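Local coordinates for PvdO (Pseudomonas aeruginosa, PDB 5HHA), which is a periplasmic, calcium-binding protein of the formylglycine-generating-enzyme family that acts in chromophore maturation, probably that of the siderophore pyoverdine, at residues 39-44 with 79-84; 147-152 with 280-285. All coordinates share one frame; numbering follows the deposited sequence. Where two conformers were deposited one is given.

Interaction 1 (39-44 with 79-84); sequences CPEMVV and ISRYQV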
loop_
_atom_site.group_PDB
_atom_site.type_symbol
_atom_site.label_atom_id
_atom_site.label_comp_id
_atom_site.label_asym_id
_atom_site.label_seq_id
_atom_site.Cartn_x
_atom_site.Cartn_y
_atom_site.Cartn_z
ATOM N N CYS A 39 -6.721 12.111 -11.267
ATOM C CA CYS A 39 -5.772 11.969 -10.169
ATOM C C CYS A 39 -6.362 11.127 -9.050
ATOM O O CYS A 39 -7.591 11.113 -8.869
ATOM C CB CYS A 39 -5.433 13.336 -9.586
ATOM S SG CYS A 39 -4.468 14.411 -10.677
ATOM N N PRO A 40 -5.491 10.442 -8.283
ATOM C CA PRO A 40 -6.026 9.619 -7.192
ATOM C C PRO A 40 -6.718 10.437 -6.114
ATOM O O PRO A 40 -6.296 11.549 -5.828
ATOM C CB PRO A 40 -4.781 8.933 -6.633
ATOM C CG PRO A 40 -3.766 8.971 -7.725
ATOM C CD PRO A 40 -4.046 10.250 -8.467
ATOM N N GLU A 41 -7.760 9.888 -5.523
ATOM C CA GLU A 41 -8.402 10.521 -4.376
ATOM C C GLU A 41 -7.496 10.441 -3.155
ATOM O O GLU A 41 -7.077 9.343 -2.752
ATOM C CB GLU A 41 -9.731 9.852 -4.097
ATOM C CG GLU A 41 -10.728 10.076 -5.253
ATOM C CD GLU A 41 -12.026 9.313 -5.112
ATOM O OE1 GLU A 41 -12.330 8.790 -4.032
ATOM O OE2 GLU A 41 -12.776 9.218 -6.107
ATOM N N MET A 42 -7.181 11.596 -2.591
ATOM C CA MET A 42 -6.260 11.707 -1.474
ATOM C C MET A 42 -7.026 11.978 -0.187
ATOM O O MET A 42 -8.076 12.654 -0.191
ATOM C CB MET A 42 -5.309 12.850 -1.738
ATOM C CG MET A 42 -4.571 12.732 -3.037
ATOM S SD MET A 42 -3.600 11.229 -3.233
ATOM C CE MET A 42 -2.299 11.496 -1.999
ATOM N N VAL A 43 -6.520 11.459 0.928
ATOM C CA VAL A 43 -7.095 11.740 2.237
ATOM C C VAL A 43 -5.989 12.271 3.143
ATOM O O VAL A 43 -4.858 11.781 3.144
ATOM C CB VAL A 43 -7.809 10.489 2.843
ATOM C CG1 VAL A 43 -6.838 9.308 3.057
ATOM C CG2 VAL A 43 -8.532 10.843 4.136
ATOM N N VAL A 44 -6.319 13.314 3.898
ATOM C CA VAL A 44 -5.372 13.903 4.826
ATOM C C VAL A 44 -5.261 13.059 6.088
ATOM O O VAL A 44 -6.258 12.782 6.742
ATOM C CB VAL A 44 -5.792 15.351 5.210
ATOM C CG1 VAL A 44 -4.824 15.953 6.227
ATOM C CG2 VAL A 44 -5.885 16.241 3.968
ATOM N N ILE A 79 -2.322 10.717 1.761
ATOM C CA ILE A 79 -2.056 9.495 0.996
ATOM C C ILE A 79 -3.267 9.192 0.160
ATOM O O ILE A 79 -4.355 9.657 0.448
ATOM C CB ILE A 79 -1.677 8.276 1.902
ATOM C CG1 ILE A 79 -2.871 7.819 2.734
ATOM C CG2 ILE A 79 -0.469 8.562 2.755
ATOM C CD1 ILE A 79 -2.631 6.435 3.376
ATOM N N SER A 80 -3.088 8.382 -0.868
ATOM C CA SER A 80 -4.239 7.961 -1.651
ATOM C C SER A 80 -5.103 7.036 -0.792
ATOM O O SER A 80 -4.597 6.094 -0.157
ATOM C CB SER A 80 -3.798 7.366 -2.978
ATOM O OG SER A 80 -2.922 6.265 -2.839
ATOM N N ARG A 81 -6.388 7.357 -0.690
ATOM C CA ARG A 81 -7.247 6.571 0.190
ATOM C C ARG A 81 -7.442 5.154 -0.320
ATOM O O ARG A 81 -7.771 4.232 0.454
ATOM C CB ARG A 81 -8.585 7.272 0.473
ATOM C CG ARG A 81 -9.525 7.460 -0.690
ATOM C CD ARG A 81 -10.824 8.017 -0.137
ATOM N NE ARG A 81 -11.855 8.225 -1.144
ATOM C CZ ARG A 81 -13.122 8.489 -0.840
ATOM N NH1 ARG A 81 -13.490 8.607 0.434
ATOM N NH2 ARG A 81 -14.017 8.657 -1.813
ATOM N N TYR A 82 -7.269 4.997 -1.626
ATOM C CA TYR A 82 -7.234 3.698 -2.284
ATOM C C TYR A 82 -5.832 3.453 -2.833
ATOM O O TYR A 82 -5.046 4.394 -2.999
ATOM C CB TYR A 82 -8.180 3.677 -3.481
ATOM C CG TYR A 82 -9.594 4.094 -3.177
ATOM C CD1 TYR A 82 -10.357 3.381 -2.274
ATOM C CD2 TYR A 82 -10.186 5.192 -3.805
ATOM C CE1 TYR A 82 -11.663 3.729 -2.008
ATOM C CE2 TYR A 82 -11.500 5.549 -3.537
ATOM C CZ TYR A 82 -12.205 4.818 -2.623
ATOM O OH TYR A 82 -13.510 5.172 -2.358
ATOM N N GLN A 83 -5.521 2.206 -3.129
ATOM C CA GLN A 83 -4.462 1.905 -4.053
ATOM C C GLN A 83 -4.745 2.638 -5.375
ATOM O O GLN A 83 -5.909 2.831 -5.763
ATOM C CB GLN A 83 -4.392 0.392 -4.249
ATOM C CG GLN A 83 -3.827 -0.338 -3.019
ATOM C CD GLN A 83 -4.676 -1.483 -2.480
ATOM O OE1 GLN A 83 -5.714 -1.862 -3.024
ATOM N NE2 GLN A 83 -4.186 -2.069 -1.379
ATOM N N VAL A 84 -3.684 3.072 -6.043
ATOM C CA VAL A 84 -3.861 3.716 -7.339
ATOM C C VAL A 84 -4.512 2.716 -8.276
ATOM O O VAL A 84 -4.160 1.543 -8.282
ATOM C CB VAL A 84 -2.531 4.233 -7.861
ATOM C CG1 VAL A 84 -2.659 4.738 -9.316
ATOM C CG2 VAL A 84 -2.021 5.358 -6.966
HETATM O O HOH W 1 -7.169 6.853 -3.837
HETATM O O HOH W 2 -14.812 6.511 -4.425
#
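An antiparallel strand pair of the mixed sheet begins here, where V43 and I79 form a hydrogen-bonded pair and M42 and S80 the non-hydrogen-bonded pair beside it. V43 N donates to I79 O at 2.9 Å, and I79 N answers to V43 O. Beyond S80 one more backbone bond, R81 N to E41 O at 2.9 Å, links the two chains; a water hydrogen-bonded to the same oxygen also accepts from Y82 N, joining the segments a second time. E41 and R81 form a salt bridge in which a single carboxylate oxygen does the work: OE1 lies at the guanidinium edge, 2.8 Å from R81 NH2 and 3.0 Å from R81 NE. The carboxylate is turned 44° against the guanidinium. R81 can reach it because its chain is extended from CG to NE, the length that arginine supplies. The edge of the Y82 ring approaches the same oxygen, CE2 lying 3.4 Å from E41 OE1. M42, flexible and bent at chi2 and chi3 (-58° and -68°), curls its CE back to 3.3 Å from I79 C. Branched V43 sets CG1 against R81 CB at 3.7 Å, while P40 CG meets V84 CG2. S80, small and polar, turns OG onto Y82 O and also bonds V282 N of strand 278-285. The arrangement is an antiparallel pair in the mixed sheet of this FGE-sulfatase-family domain, with a partly exposed ion pair beside its end.

Interaction 2 (147-152 with 280-285); sequences KRYRML and FRVARE
E285 and R150 form a salt bridge in which R150 NE approaches OE2 of E285 at 2.9 Å, nearly along the C-O axis. In the conformer given, one of two deposited for R148, R148 NE meets OE1 of E285 at 2.8 Å from the anti side but tilted out of the carboxylate plane. Both side chains cross the glutamate at about a right angle, but R150 lies flatter against it, its guanidinium 29° from the carboxylate plane. The small methyl of A283 packs against one face of the R150 guanidinium, whose NH1 also pairs with E156. On the sheet face carrying Y149 and R284, R284 lays its CB over the Y149 ring, 4.0 Å from the centroid, in a CH-pi contact. Bends at chi2 and chi3 then bring its guanidinium edge toward Y149 OH, with the two planes 80° apart; D35 takes both Y149 OH and R284 NE. K147 spreads its aliphatic chain over a face of that guanidinium. Between the backbones, A283 N bonds R150 O at 2.8 Å; L152 CD1 packs on A283 CB. Strand 149-150 thus edges strand 278-285, with Y149 resting on L141 of helix 131-145 and on M42 of strand 42-52.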
loop_
_atom_site.group_PDB
_atom_site.type_symbol
_atom_site.label_atom_id
_atom_site.label_comp_id
_atom_site.label_asym_id
_atom_site.label_seq_id
_atom_site.Cartn_x
_atom_site.Cartn_y
_atom_site.Cartn_z
ATOM N N LYS A 147 2.068 19.889 -7.500
ATOM C CA LYS A 147 2.143 19.463 -6.112
ATOM C C LYS A 147 3.250 18.433 -5.968
ATOM O O LYS A 147 3.810 17.950 -6.953
ATOM C CB LYS A 147 0.801 18.892 -5.651
ATOM C CG LYS A 147 -0.400 19.768 -5.995
ATOM C CD LYS A 147 -0.307 21.112 -5.274
ATOM C CE LYS A 147 -1.514 21.991 -5.540
ATOM N NZ LYS A 147 -1.435 23.238 -4.733
ATOM N N ARG A 148 3.591 18.105 -4.730
ATOM C CA ARG A 148 4.689 17.186 -4.454
ATOM C C ARG A 148 4.171 15.788 -4.123
ATOM O O ARG A 148 3.851 15.496 -2.978
ATOM C CB ARG A 148 5.565 17.736 -3.320
ATOM C CG ARG A 148 6.062 19.156 -3.609
ATOM C CD ARG A 148 7.141 19.627 -2.642
ATOM N NE ARG A 148 6.735 19.533 -1.243
ATOM C CZ ARG A 148 6.242 20.534 -0.518
ATOM N NH1 ARG A 148 6.079 21.739 -1.050
ATOM N NH2 ARG A 148 5.913 20.325 0.752
ATOM N N TYR A 149 4.077 14.943 -5.149
ATOM C CA TYR A 149 3.698 13.542 -4.981
ATOM C C TYR A 149 4.941 12.668 -4.896
ATOM O O TYR A 149 5.990 12.970 -5.449
ATOM C CB TYR A 149 2.808 13.064 -6.132
ATOM C CG TYR A 149 1.379 13.510 -6.021
ATOM C CD1 TYR A 149 0.961 14.739 -6.551
ATOM C CD2 TYR A 149 0.419 12.722 -5.396
ATOM C CE1 TYR A 149 -0.342 15.154 -6.437
ATOM C CE2 TYR A 149 -0.900 13.134 -5.288
ATOM C CZ TYR A 149 -1.277 14.348 -5.815
ATOM O OH TYR A 149 -2.584 14.717 -5.679
ATOM N N ARG A 150 4.824 11.546 -4.184
ATOM C CA ARG A 150 5.949 10.666 -3.937
ATOM C C ARG A 150 5.438 9.312 -3.443
ATOM O O ARG A 150 4.272 9.177 -3.129
ATOM C CB ARG A 150 6.881 11.276 -2.883
ATOM C CG ARG A 150 6.177 11.569 -1.596
ATOM C CD ARG A 150 7.162 11.902 -0.487
ATOM N NE ARG A 150 6.493 12.415 0.705
ATOM C CZ ARG A 150 5.913 11.665 1.637
ATOM N NH1 ARG A 150 5.940 10.344 1.560
ATOM N NH2 ARG A 150 5.344 12.235 2.686
ATOM N N MET A 151 6.345 8.349 -3.319
ATOM C CA MET A 151 6.030 7.097 -2.621
ATOM C C MET A 151 5.751 7.346 -1.146
ATOM O O MET A 151 6.336 8.270 -0.551
ATOM C CB MET A 151 7.215 6.140 -2.711
ATOM C CG MET A 151 7.544 5.715 -4.127
ATOM S SD MET A 151 8.871 4.488 -4.183
ATOM C CE MET A 151 7.884 3.078 -3.933
ATOM N N LEU A 152 4.955 6.469 -0.531
ATOM C CA LEU A 152 4.877 6.388 0.920
ATOM C C LEU A 152 6.158 5.790 1.480
ATOM O O LEU A 152 6.806 4.962 0.859
ATOM C CB LEU A 152 3.731 5.458 1.329
ATOM C CG LEU A 152 2.356 6.088 1.347
ATOM C CD1 LEU A 152 1.896 6.450 -0.035
ATOM C CD2 LEU A 152 1.396 5.134 1.989
ATOM N N PHE A 280 0.323 0.031 -5.524
ATOM C CA PHE A 280 0.967 1.141 -4.820
ATOM C C PHE A 280 -0.013 2.206 -4.456
ATOM O O PHE A 280 -1.067 2.333 -5.083
ATOM C CB PHE A 280 2.094 1.762 -5.644
ATOM C CG PHE A 280 1.632 2.423 -6.928
ATOM C CD1 PHE A 280 1.344 1.671 -8.065
ATOM C CD2 PHE A 280 1.540 3.809 -7.022
ATOM C CE1 PHE A 280 0.973 2.280 -9.243
ATOM C CE2 PHE A 280 1.156 4.424 -8.202
ATOM C CZ PHE A 280 0.888 3.661 -9.314
ATOM N N ARG A 281 0.330 2.967 -3.425
ATOM C CA ARG A 281 -0.306 4.243 -3.138
ATOM C C ARG A 281 0.709 5.350 -3.451
ATOM O O ARG A 281 1.897 5.103 -3.627
ATOM C CB ARG A 281 -0.729 4.324 -1.671
ATOM C CG ARG A 281 -1.783 3.340 -1.297
ATOM C CD ARG A 281 -2.154 3.425 0.180
ATOM N NE ARG A 281 -2.854 2.219 0.532
ATOM C CZ ARG A 281 -4.176 2.067 0.567
ATOM N NH1 ARG A 281 -5.006 3.099 0.451
ATOM N NH2 ARG A 281 -4.678 0.858 0.760
ATOM N N VAL A 282 0.203 6.587 -3.491
ATOM C CA VAL A 282 1.055 7.751 -3.503
ATOM C C VAL A 282 0.716 8.629 -2.314
ATOM O O VAL A 282 -0.388 8.601 -1.762
ATOM C CB VAL A 282 0.933 8.572 -4.826
ATOM C CG1 VAL A 282 1.476 7.795 -6.014
ATOM C CG2 VAL A 282 -0.503 9.023 -5.103
ATOM N N ALA A 283 1.701 9.449 -1.965
ATOM C CA ALA A 283 1.560 10.436 -0.899
ATOM C C ALA A 283 1.768 11.824 -1.482
ATOM O O ALA A 283 2.429 11.968 -2.508
ATOM C CB ALA A 283 2.569 10.177 0.211
ATOM N N ARG A 284 1.262 12.824 -0.769
ATOM C CA ARG A 284 1.327 14.208 -1.228
ATOM C C ARG A 284 1.576 15.108 -0.030
ATOM O O ARG A 284 0.862 15.023 0.969
ATOM C CB ARG A 284 0.020 14.560 -1.948
ATOM C CG ARG A 284 -0.508 15.977 -1.766
ATOM C CD ARG A 284 -0.418 16.764 -3.037
ATOM N NE ARG A 284 -1.611 17.568 -3.360
ATOM C CZ ARG A 284 -1.976 18.686 -2.729
ATOM N NH1 ARG A 284 -1.302 19.123 -1.683
ATOM N NH2 ARG A 284 -3.038 19.342 -3.139
ATOM N N GLU A 285 2.569 15.981 -0.127
ATOM C CA GLU A 285 2.802 16.947 0.941
ATOM C C GLU A 285 1.705 17.998 0.877
ATOM O O GLU A 285 1.177 18.304 -0.187
ATOM C CB GLU A 285 4.200 17.554 0.821
ATOM C CG GLU A 285 5.236 16.800 1.674
ATOM C CD GLU A 285 6.511 16.441 0.925
ATOM O OE1 GLU A 285 7.178 17.347 0.394
ATOM O OE2 GLU A 285 6.869 15.246 0.887
HETATM O O HOH W 3 -3.412 22.289 -2.339
HETATM O O HOH W 4 2.336 19.392 -2.454
HETATM O O HOH W 5 4.314 4.244 -2.368
#

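In the fold
Strand 278-285 joins the two contacts: it neighbours strand 77-80 of interaction 1 and strand 149-150 of interaction 2, so the three lie in one sheet. The centres are about 9 Å apart. Probable hydrogen bonds bridge them, S80 N to V282 O and V84 N to F280 O, both at 2.9 Å, while R281 NH1 reaches S80 O. M42 CE packs 3.5 Å from V282 O. The calcium site lies apart from both: the side chain of N186 is about 12 Å from that of Y82 and about 11 Å from that of R281, and the observed calcium ligands, N186, T187, G189, D192 and Y194, belong to neither contact.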